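Local coordinates for CCMAN5 (Cellulosimicrobium cellulans, PDB 2XSG), which hydrolyses alpha-mannosidic bonds as a calcium-containing family 92 glycoside hydrolase and enables mannose-6-phosphate modification of yeast-produced human lysosomal enzymes, at residues V39-T44 and T50-A55; G86-R91 and G125-A130; E164-S169 and A198-Y203. All blocks are in the same frame, centred on the assembly; numbering follows the deposited sequence.

Interaction 1 of 3, residues V39-T44 and T50-A55; sequences VNPRTT and TGYDYA
Thr43 faces residues 50-55 with both of its branches, each doing a different job. Its OG1, placed between the backbone N and the carbonyl carbon (chi1 61°), accepts a nearly straight hydrogen bond from Asp53 N at 3.0 Å and is itself bonded to the carbonyl of Gly46. The Thr43 and Tyr52 side chains cross at about a right angle, CG2 of the threonine touching Tyr52 CD2 at 3.6 Å. Pro41 approaches obliquely, its CG lying 3.5 Å from Tyr52 CD2, so CD2 is the ring atom nearest to both aliphatic groups. With CG of Tyr52 anti to the backbone N (chi1 177°), the ring is carried across strand 40-44, past Pro41 and Thr43, and its OH bonds to Glu106. An alanine at Thr43 would be likely to leave Asp53 N without its acceptor and open a gap beside the Tyr52 ring.

Between these groups the backbones join directly: Thr43 N donates to Gly51 O at 2.8 Å. At the positive phi of Gly51 (116°) a side chain would press on the preceding carbonyl, and any CB would also run into Arg42 NH1, which lies 3.5 Å from Gly51 CA. The guanidinium brings an edge toward Thr50 O, while its NH2 bonds to Asn167. Further on, Asp53 OD1 accepts from Ala55 N at 2.9 Å, forming an Asx turn, and also from Gly21 N. The chain thus leaves the outermost strand 40-44, folds back along its outer edge and then enters the antiparallel partner 58-63, forming a buried connection within the N-terminal family 92 region.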
loop_
_atom_site.group_PDB
_atom_site.type_symbol
_atom_site.label_atom_id
_atom_site.label_comp_id
_atom_site.label_asym_id
_atom_site.label_seq_id
_atom_site.Cartn_x
_atom_site.Cartn_y
_atom_site.Cartn_z
ATOM N N VAL A 39 7.857 -8.869 -10.823
ATOM C CA VAL A 39 7.960 -9.266 -12.222
ATOM C C VAL A 39 6.542 -9.221 -12.792
ATOM O O VAL A 39 5.771 -10.182 -12.666
ATOM C CB VAL A 39 8.600 -10.646 -12.396
ATOM C CG1 VAL A 39 9.083 -10.832 -13.825
ATOM C CG2 VAL A 39 9.753 -10.840 -11.416
ATOM N N ASN A 40 6.215 -8.074 -13.377
ATOM C CA ASN A 40 4.844 -7.752 -13.791
ATOM C C ASN A 40 4.698 -7.838 -15.291
ATOM O O ASN A 40 5.431 -7.150 -16.014
ATOM C CB ASN A 40 4.466 -6.338 -13.344
ATOM C CG ASN A 40 2.954 -6.110 -13.299
ATOM O OD1 ASN A 40 2.471 -5.037 -13.669
ATOM N ND2 ASN A 40 2.202 -7.123 -12.861
ATOM N N PRO A 41 3.741 -8.666 -15.771
ATOM C CA PRO A 41 3.421 -8.617 -17.185
ATOM C C PRO A 41 2.983 -7.201 -17.544
ATOM O O PRO A 41 2.440 -6.512 -16.687
ATOM C CB PRO A 41 2.219 -9.582 -17.302
ATOM C CG PRO A 41 1.645 -9.666 -15.890
ATOM C CD PRO A 41 2.868 -9.607 -15.039
ATOM N N ARG A 42 3.225 -6.773 -18.786
ATOM C CA ARG A 42 2.779 -5.464 -19.259
ATOM C C ARG A 42 1.755 -5.576 -20.370
ATOM O O ARG A 42 2.072 -6.055 -21.454
ATOM C CB ARG A 42 3.966 -4.641 -19.769
ATOM C CG ARG A 42 3.670 -3.143 -19.924
ATOM C CD ARG A 42 4.998 -2.360 -19.994
ATOM N NE ARG A 42 4.843 -0.914 -19.786
ATOM C CZ ARG A 42 4.701 -0.321 -18.598
ATOM N NH1 ARG A 42 4.644 -1.049 -17.491
ATOM N NH2 ARG A 42 4.581 1.007 -18.522
ATOM N N THR A 43 0.538 -5.108 -20.132
ATOM C CA THR A 43 -0.471 -5.170 -21.196
ATOM C C THR A 43 -0.277 -4.048 -22.218
ATOM O O THR A 43 0.415 -3.068 -21.953
ATOM C CB THR A 43 -1.931 -5.184 -20.667
ATOM O OG1 THR A 43 -2.211 -3.989 -19.935
ATOM C CG2 THR A 43 -2.177 -6.391 -19.782
ATOM N N THR A 44 -0.887 -4.204 -23.387
ATOM C CA THR A 44 -0.843 -3.164 -24.420
ATOM C C THR A 44 -2.130 -3.238 -25.234
ATOM O O THR A 44 -2.682 -4.336 -25.405
ATOM C CB THR A 44 0.413 -3.334 -25.317
ATOM O OG1 THR A 44 0.374 -2.390 -26.388
ATOM C CG2 THR A 44 0.515 -4.765 -25.879
ATOM N N THR A 50 0.177 -0.008 -12.709
ATOM C CA THR A 50 1.290 -0.950 -12.537
ATOM C C THR A 50 1.851 -1.452 -13.853
ATOM O O THR A 50 2.982 -1.932 -13.888
ATOM C CB THR A 50 0.936 -2.156 -11.663
ATOM O OG1 THR A 50 0.183 -3.122 -12.416
ATOM C CG2 THR A 50 0.183 -1.707 -10.393
ATOM N N GLY A 51 1.055 -1.358 -14.916
ATOM C CA GLY A 51 1.481 -1.845 -16.222
ATOM C C GLY A 51 0.647 -2.999 -16.737
ATOM O O GLY A 51 0.892 -3.477 -17.840
ATOM N N TYR A 52 -0.346 -3.443 -15.956
ATOM C CA TYR A 52 -1.253 -4.530 -16.386
ATOM C C TYR A 52 -2.718 -4.172 -16.165
ATOM O O TYR A 52 -3.150 -3.927 -15.031
ATOM C CB TYR A 52 -0.905 -5.820 -15.618
ATOM C CG TYR A 52 -1.792 -7.021 -15.881
ATOM C CD1 TYR A 52 -3.056 -7.143 -15.277
ATOM C CD2 TYR A 52 -1.352 -8.056 -16.698
ATOM C CE1 TYR A 52 -3.862 -8.244 -15.511
ATOM C CE2 TYR A 52 -2.133 -9.178 -16.924
ATOM C CZ TYR A 52 -3.392 -9.272 -16.330
ATOM O OH TYR A 52 -4.160 -10.394 -16.577
ATOM N N ASP A 53 -3.491 -4.113 -17.244
ATOM C CA ASP A 53 -4.945 -3.972 -17.125
ATOM C C ASP A 53 -5.625 -5.273 -17.540
ATOM O O ASP A 53 -5.497 -5.708 -18.704
ATOM C CB ASP A 53 -5.455 -2.783 -17.957
ATOM C CG ASP A 53 -6.981 -2.773 -18.116
ATOM O OD1 ASP A 53 -7.706 -3.434 -17.331
ATOM O OD2 ASP A 53 -7.459 -2.096 -19.052
ATOM N N TYR A 54 -6.369 -5.871 -16.606
ATOM C CA TYR A 54 -7.051 -7.180 -16.833
ATOM C C TYR A 54 -7.927 -7.194 -18.096
ATOM O O TYR A 54 -8.093 -8.246 -18.741
ATOM C CB TYR A 54 -7.909 -7.588 -15.618
ATOM C CG TYR A 54 -8.327 -9.060 -15.614
ATOM C CD1 TYR A 54 -9.530 -9.484 -16.212
ATOM C CD2 TYR A 54 -7.497 -10.035 -15.046
ATOM C CE1 TYR A 54 -9.888 -10.854 -16.215
ATOM C CE2 TYR A 54 -7.851 -11.402 -15.051
ATOM C CZ TYR A 54 -9.034 -11.790 -15.628
ATOM O OH TYR A 54 -9.363 -13.122 -15.618
ATOM N N ALA A 55 -8.505 -6.040 -18.427
ATOM C CA ALA A 55 -9.442 -5.943 -19.544
ATOM C C ALA A 55 -8.752 -6.052 -20.898
ATOM O O ALA A 55 -9.443 -6.229 -21.908
ATOM C CB ALA A 55 -10.263 -4.647 -19.468
#

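Interaction 2 of 3, residues G86-R91 and G125-A130; sequences GSYTAR and GAITGA
Ile127 carries the contact for residues 125-130, and it meets Gly86, Ser87 and Tyr88 with a single atom, its terminal methyl CD1. The segment begins at the end of a short 3-10 turn, Gly125 and Ala126, which brings the chain round to present Ile127 to residues 86-91. Here CG1 lies anti to the carbonyl carbon and the chain continues stretched into CD1 (chi2 166°), which sets the methyl well out from the backbone. It settles over one face of the Tyr88 ring, toward the phenolic end: Ile127 CD1 is 3.5 Å from CZ, 3.6 Å from OH and 3.7 Å from CE2 of the tyrosine. The two side chains cross at about a right angle, so the isoleucine meets the face end-on in a CH-pi manner. Beside the ring, the same methyl rests 3.7 Å from Ser87 O and 4.0 Å from Gly86 CA. A side chain on Gly86 would strike it, since a CB there would fall only 2.6 Å from Ile127 CD1.

From Thr128 to Ala130 the segment becomes a strand and turns to another partner, bonding through its backbone to Ala121 and Asn119 of strand 112-121. Polar bonds lie around the contact: Ser87 pairs through its backbone with Gly122 and Asp124, and the Tyr88 hydroxyl is bonded to Thr96. Between the two segments themselves the contact is one of van der Waals packing, a single methyl set against a ring face, a glycine and a backbone oxygen, and it therefore depends on close fit.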
loop_
_atom_site.group_PDB
_atom_site.type_symbol
_atom_site.label_atom_id
_atom_site.label_comp_id
_atom_site.label_asym_id
_atom_site.label_seq_id
_atom_site.Cartn_x
_atom_site.Cartn_y
_atom_site.Cartn_z
ATOM N N GLY A 86 11.020 -12.501 -33.630
ATOM C CA GLY A 86 11.412 -11.504 -34.621
ATOM C C GLY A 86 12.871 -11.109 -34.530
ATOM O O GLY A 86 13.581 -11.533 -33.612
ATOM N N SER A 87 13.289 -10.286 -35.498
ATOM C CA SER A 87 14.640 -9.735 -35.624
ATOM C C SER A 87 14.583 -8.208 -35.679
ATOM O O SER A 87 13.581 -7.634 -36.128
ATOM C CB SER A 87 15.277 -10.221 -36.936
ATOM O OG SER A 87 15.488 -11.623 -36.899
ATOM N N TYR A 88 15.670 -7.556 -35.286
ATOM C CA TYR A 88 15.753 -6.084 -35.331
ATOM C C TYR A 88 17.042 -5.591 -35.998
ATOM O O TYR A 88 18.083 -6.261 -35.937
ATOM C CB TYR A 88 15.637 -5.506 -33.915
ATOM C CG TYR A 88 14.265 -5.702 -33.274
ATOM C CD1 TYR A 88 14.025 -6.763 -32.403
ATOM C CD2 TYR A 88 13.213 -4.824 -33.546
ATOM C CE1 TYR A 88 12.767 -6.940 -31.793
ATOM C CE2 TYR A 88 11.957 -4.997 -32.958
ATOM C CZ TYR A 88 11.746 -6.053 -32.084
ATOM O OH TYR A 88 10.511 -6.213 -31.509
ATOM N N THR A 89 16.964 -4.420 -36.628
ATOM C CA THR A 89 18.129 -3.759 -37.241
ATOM C C THR A 89 18.277 -2.341 -36.677
ATOM O O THR A 89 19.204 -1.616 -37.036
ATOM C CB THR A 89 18.027 -3.669 -38.806
ATOM O OG1 THR A 89 16.905 -2.860 -39.182
ATOM C CG2 THR A 89 17.885 -5.034 -39.448
ATOM N N ALA A 90 17.339 -1.951 -35.805
ATOM C CA ALA A 90 17.376 -0.673 -35.090
ATOM C C ALA A 90 16.648 -0.848 -33.757
ATOM O O ALA A 90 16.114 -1.930 -33.481
ATOM C CB ALA A 90 16.722 0.452 -35.917
ATOM N N ARG A 91 16.631 0.201 -32.940
ATOM C CA ARG A 91 15.924 0.161 -31.659
ATOM C C ARG A 91 14.455 -0.226 -31.921
ATOM O O ARG A 91 13.837 0.315 -32.834
ATOM C CB ARG A 91 16.027 1.504 -30.947
ATOM C CG ARG A 91 15.385 1.511 -29.547
ATOM C CD ARG A 91 13.972 2.153 -29.453
ATOM N NE ARG A 91 13.719 2.452 -28.036
ATOM C CZ ARG A 91 13.179 1.600 -27.168
ATOM N NH1 ARG A 91 12.731 0.413 -27.580
ATOM N NH2 ARG A 91 13.050 1.948 -25.892
ATOM N N GLY A 125 9.553 -3.028 -37.893
ATOM C CA GLY A 125 8.141 -2.628 -37.971
ATOM C C GLY A 125 7.213 -3.610 -38.671
ATOM O O GLY A 125 5.988 -3.486 -38.604
ATOM N N ALA A 126 7.800 -4.577 -39.363
ATOM C CA ALA A 126 7.045 -5.621 -40.027
ATOM C C ALA A 126 6.696 -6.803 -39.100
ATOM O O ALA A 126 5.990 -7.736 -39.521
ATOM C CB ALA A 126 7.816 -6.109 -41.253
ATOM N N ILE A 127 7.206 -6.790 -37.868
ATOM C CA ILE A 127 6.929 -7.879 -36.922
ATOM C C ILE A 127 5.424 -7.947 -36.672
ATOM O O ILE A 127 4.760 -6.922 -36.462
ATOM C CB ILE A 127 7.751 -7.775 -35.595
ATOM C CG1 ILE A 127 9.227 -8.076 -35.857
ATOM C CG2 ILE A 127 7.229 -8.749 -34.509
ATOM C CD1 ILE A 127 10.128 -7.677 -34.724
ATOM N N THR A 128 4.889 -9.162 -36.754
ATOM C CA THR A 128 3.461 -9.410 -36.590
ATOM C C THR A 128 3.230 -10.831 -36.048
ATOM O O THR A 128 4.183 -11.592 -35.844
ATOM C CB THR A 128 2.707 -9.180 -37.938
ATOM O OG1 THR A 128 1.290 -9.186 -37.718
ATOM C CG2 THR A 128 3.092 -10.236 -38.998
ATOM N N GLY A 129 1.964 -11.179 -35.822
ATOM C CA GLY A 129 1.584 -12.500 -35.335
ATOM C C GLY A 129 2.214 -13.588 -36.192
ATOM O O GLY A 129 2.311 -13.458 -37.419
ATOM N N ALA A 130 2.660 -14.659 -35.544
ATOM C CA ALA A 130 3.249 -15.802 -36.235
ATOM C C ALA A 130 2.701 -17.037 -35.542
ATOM O O ALA A 130 2.319 -16.946 -34.369
ATOM C CB ALA A 130 4.780 -15.749 -36.154
#

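Interaction 3 of 3, residues E164-S169 and A198-Y203; sequences ETNNTS and AAYTLY
Two first torsions bring Asn166 and Tyr200 together. The asparagine has CG anti to its own backbone N (chi1 -171°), which directs the side chain toward strand 198-208, with ND2 facing the tyrosine and OD1 left within reach of the loop's own N-H groups. In Tyr200, CG sits between the backbone N and the carbonyl carbon (chi1 65°), and the ring swings from strand 198-208 so that its hydroxyl arrives at the amide. The side chains approach from opposite directions, and the amide nitrogen meets the phenol oxygen: Asn166 ND2 donates to Tyr200 OH at 2.9 Å. The hydroxyl lies in the plane of the amide, but the N-H...O angle of 136° makes the bond distinctly bent. Amide and ring are moderately inclined to each other, and ND2 of Asn166 stays 4.1 Å from Tyr200 CZ, so the meeting is with the oxygen rather than with the ring.

The other end of the amide turns back on its own loop. Asn166 OD1 accepts from Thr168 N and also from Ser169 N, the latter at 2.8 Å with its donor above the carbonyl plane. These two bonds make an Asx turn and an Asx motif just ahead of strand 169-179, and they fix which end of the amide is oxygen. Asp78 completes the cluster, with one carboxylate oxygen on Tyr200 OH and the other on Asn166 ND2.

On the far strand, Tyr200 pairs through its backbone with Gly193, while Ala199 and Thr201 pair with His399 of the catalytic domain. The contact is small and polar. Both ends of the asparagine amide are engaged, so its rotation is set, and the tyrosine hydroxyl, since it accepts from ND2, probably donates its own hydrogen bond to Asp78.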
loop_
_atom_site.group_PDB
_atom_site.type_symbol
_atom_site.label_atom_id
_atom_site.label_comp_id
_atom_site.label_asym_id
_atom_site.label_seq_id
_atom_site.Cartn_x
_atom_site.Cartn_y
_atom_site.Cartn_z
ATOM N N GLU A 164 14.403 1.669 -21.378
ATOM C CA GLU A 164 13.739 2.972 -21.380
ATOM C C GLU A 164 12.413 2.910 -20.612
ATOM O O GLU A 164 12.060 3.860 -19.934
ATOM C CB GLU A 164 13.521 3.470 -22.810
ATOM C CG GLU A 164 13.114 4.946 -22.898
ATOM C CD GLU A 164 11.617 5.168 -22.662
ATOM O OE1 GLU A 164 10.831 4.203 -22.768
ATOM O OE2 GLU A 164 11.224 6.316 -22.354
ATOM N N THR A 165 11.700 1.781 -20.728
ATOM C CA THR A 165 10.353 1.582 -20.157
ATOM C C THR A 165 10.279 2.012 -18.692
ATOM O O THR A 165 11.087 1.574 -17.859
ATOM C CB THR A 165 9.896 0.108 -20.284
ATOM O OG1 THR A 165 10.116 -0.350 -21.619
ATOM C CG2 THR A 165 8.417 -0.062 -19.924
ATOM N N ASN A 166 9.342 2.914 -18.408
ATOM C CA ASN A 166 9.020 3.306 -17.032
ATOM C C ASN A 166 7.567 3.740 -16.960
ATOM O O ASN A 166 7.059 4.318 -17.920
ATOM C CB ASN A 166 9.938 4.441 -16.560
ATOM C CG ASN A 166 9.784 4.731 -15.082
ATOM O OD1 ASN A 166 8.885 5.463 -14.677
ATOM N ND2 ASN A 166 10.685 4.180 -14.265
ATOM N N ASN A 167 6.920 3.483 -15.823
ATOM C CA ASN A 167 5.515 3.854 -15.621
ATOM C C ASN A 167 5.243 5.353 -15.611
ATOM O O ASN A 167 4.119 5.787 -15.903
ATOM C CB ASN A 167 4.932 3.169 -14.369
ATOM C CG ASN A 167 4.717 1.680 -14.584
ATOM O OD1 ASN A 167 4.439 1.240 -15.702
ATOM N ND2 ASN A 167 4.857 0.903 -13.534
ATOM N N THR A 168 6.276 6.134 -15.306
ATOM C CA THR A 168 6.152 7.586 -15.288
ATOM C C THR A 168 7.260 8.301 -16.046
ATOM O O THR A 168 6.973 9.103 -16.920
ATOM C CB THR A 168 6.060 8.131 -13.851
ATOM O OG1 THR A 168 4.810 7.735 -13.284
ATOM C CG2 THR A 168 6.141 9.659 -13.836
ATOM N N SER A 169 8.522 8.036 -15.722
ATOM C CA SER A 169 9.595 8.833 -16.322
ATOM C C SER A 169 10.945 8.165 -16.179
ATOM O O SER A 169 11.408 7.913 -15.062
ATOM C CB SER A 169 9.642 10.247 -15.698
ATOM O OG SER A 169 10.740 10.996 -16.194
ATOM N N ALA A 198 10.196 12.235 -6.184
ATOM C CA ALA A 198 11.615 11.900 -6.122
ATOM C C ALA A 198 12.057 10.995 -7.233
ATOM O O ALA A 198 11.296 10.144 -7.695
ATOM C CB ALA A 198 11.929 11.231 -4.787
ATOM N N ALA A 199 13.301 11.176 -7.651
ATOM C CA ALA A 199 13.971 10.204 -8.489
ATOM C C ALA A 199 14.492 9.083 -7.588
ATOM O O ALA A 199 14.611 9.265 -6.358
ATOM C CB ALA A 199 15.120 10.856 -9.252
ATOM N N TYR A 200 14.803 7.940 -8.206
ATOM C CA TYR A 200 15.375 6.768 -7.538
ATOM C C TYR A 200 16.317 6.058 -8.527
ATOM O O TYR A 200 16.120 6.120 -9.732
ATOM C CB TYR A 200 14.271 5.798 -7.089
ATOM C CG TYR A 200 13.520 5.192 -8.260
ATOM C CD1 TYR A 200 12.365 5.786 -8.763
ATOM C CD2 TYR A 200 13.984 4.025 -8.877
ATOM C CE1 TYR A 200 11.694 5.231 -9.856
ATOM C CE2 TYR A 200 13.329 3.480 -9.976
ATOM C CZ TYR A 200 12.192 4.087 -10.456
ATOM O OH TYR A 200 11.557 3.530 -11.538
ATOM N N THR A 201 17.337 5.390 -8.009
ATOM C CA THR A 201 18.209 4.575 -8.847
ATOM C C THR A 201 18.303 3.142 -8.319
ATOM O O THR A 201 18.448 2.923 -7.110
ATOM C CB THR A 201 19.607 5.196 -8.922
ATOM O OG1 THR A 201 19.494 6.497 -9.516
ATOM C CG2 THR A 201 20.568 4.323 -9.757
ATOM N N LEU A 202 18.224 2.185 -9.237
ATOM C CA LEU A 202 18.459 0.765 -8.937
ATOM C C LEU A 202 19.489 0.186 -9.890
ATOM O O LEU A 202 19.502 0.521 -11.085
ATOM C CB LEU A 202 17.157 -0.031 -9.042
ATOM C CG LEU A 202 16.155 0.134 -7.893
ATOM C CD1 LEU A 202 14.869 -0.556 -8.281
ATOM C CD2 LEU A 202 16.715 -0.463 -6.568
ATOM N N TYR A 203 20.372 -0.660 -9.359
ATOM C CA TYR A 203 21.354 -1.377 -10.174
ATOM C C TYR A 203 20.834 -2.770 -10.479
ATOM O O TYR A 203 20.052 -3.335 -9.702
ATOM C CB TYR A 203 22.731 -1.419 -9.481
ATOM C CG TYR A 203 23.245 -0.033 -9.200
ATOM C CD1 TYR A 203 22.937 0.608 -8.004
ATOM C CD2 TYR A 203 23.990 0.662 -10.148
ATOM C CE1 TYR A 203 23.373 1.890 -7.730
ATOM C CE2 TYR A 203 24.433 1.985 -9.892
ATOM C CZ TYR A 203 24.120 2.579 -8.677
ATOM O OH TYR A 203 24.556 3.858 -8.388
#

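In the fold
Interaction 1 is the buried member of the set, a backbone and side-chain junction that holds a loop against its own neighbouring strand. Interactions 2 and 3 are only partly buried and link parts of the chain farther apart in sequence: interaction 2 by one methyl on an aromatic face, interaction 3 by one polar bond. Both reach the same ten-stranded sheet, through strands 128-130 and 198-208. Interactions 1 and 3, with centres about 17 Å apart, are joined by Arg42, which reaches the loop 164-169. Interactions 2 and 3 meet more lightly, Arg91 packing on Glu164, whereas interactions 1 and 2 do not touch.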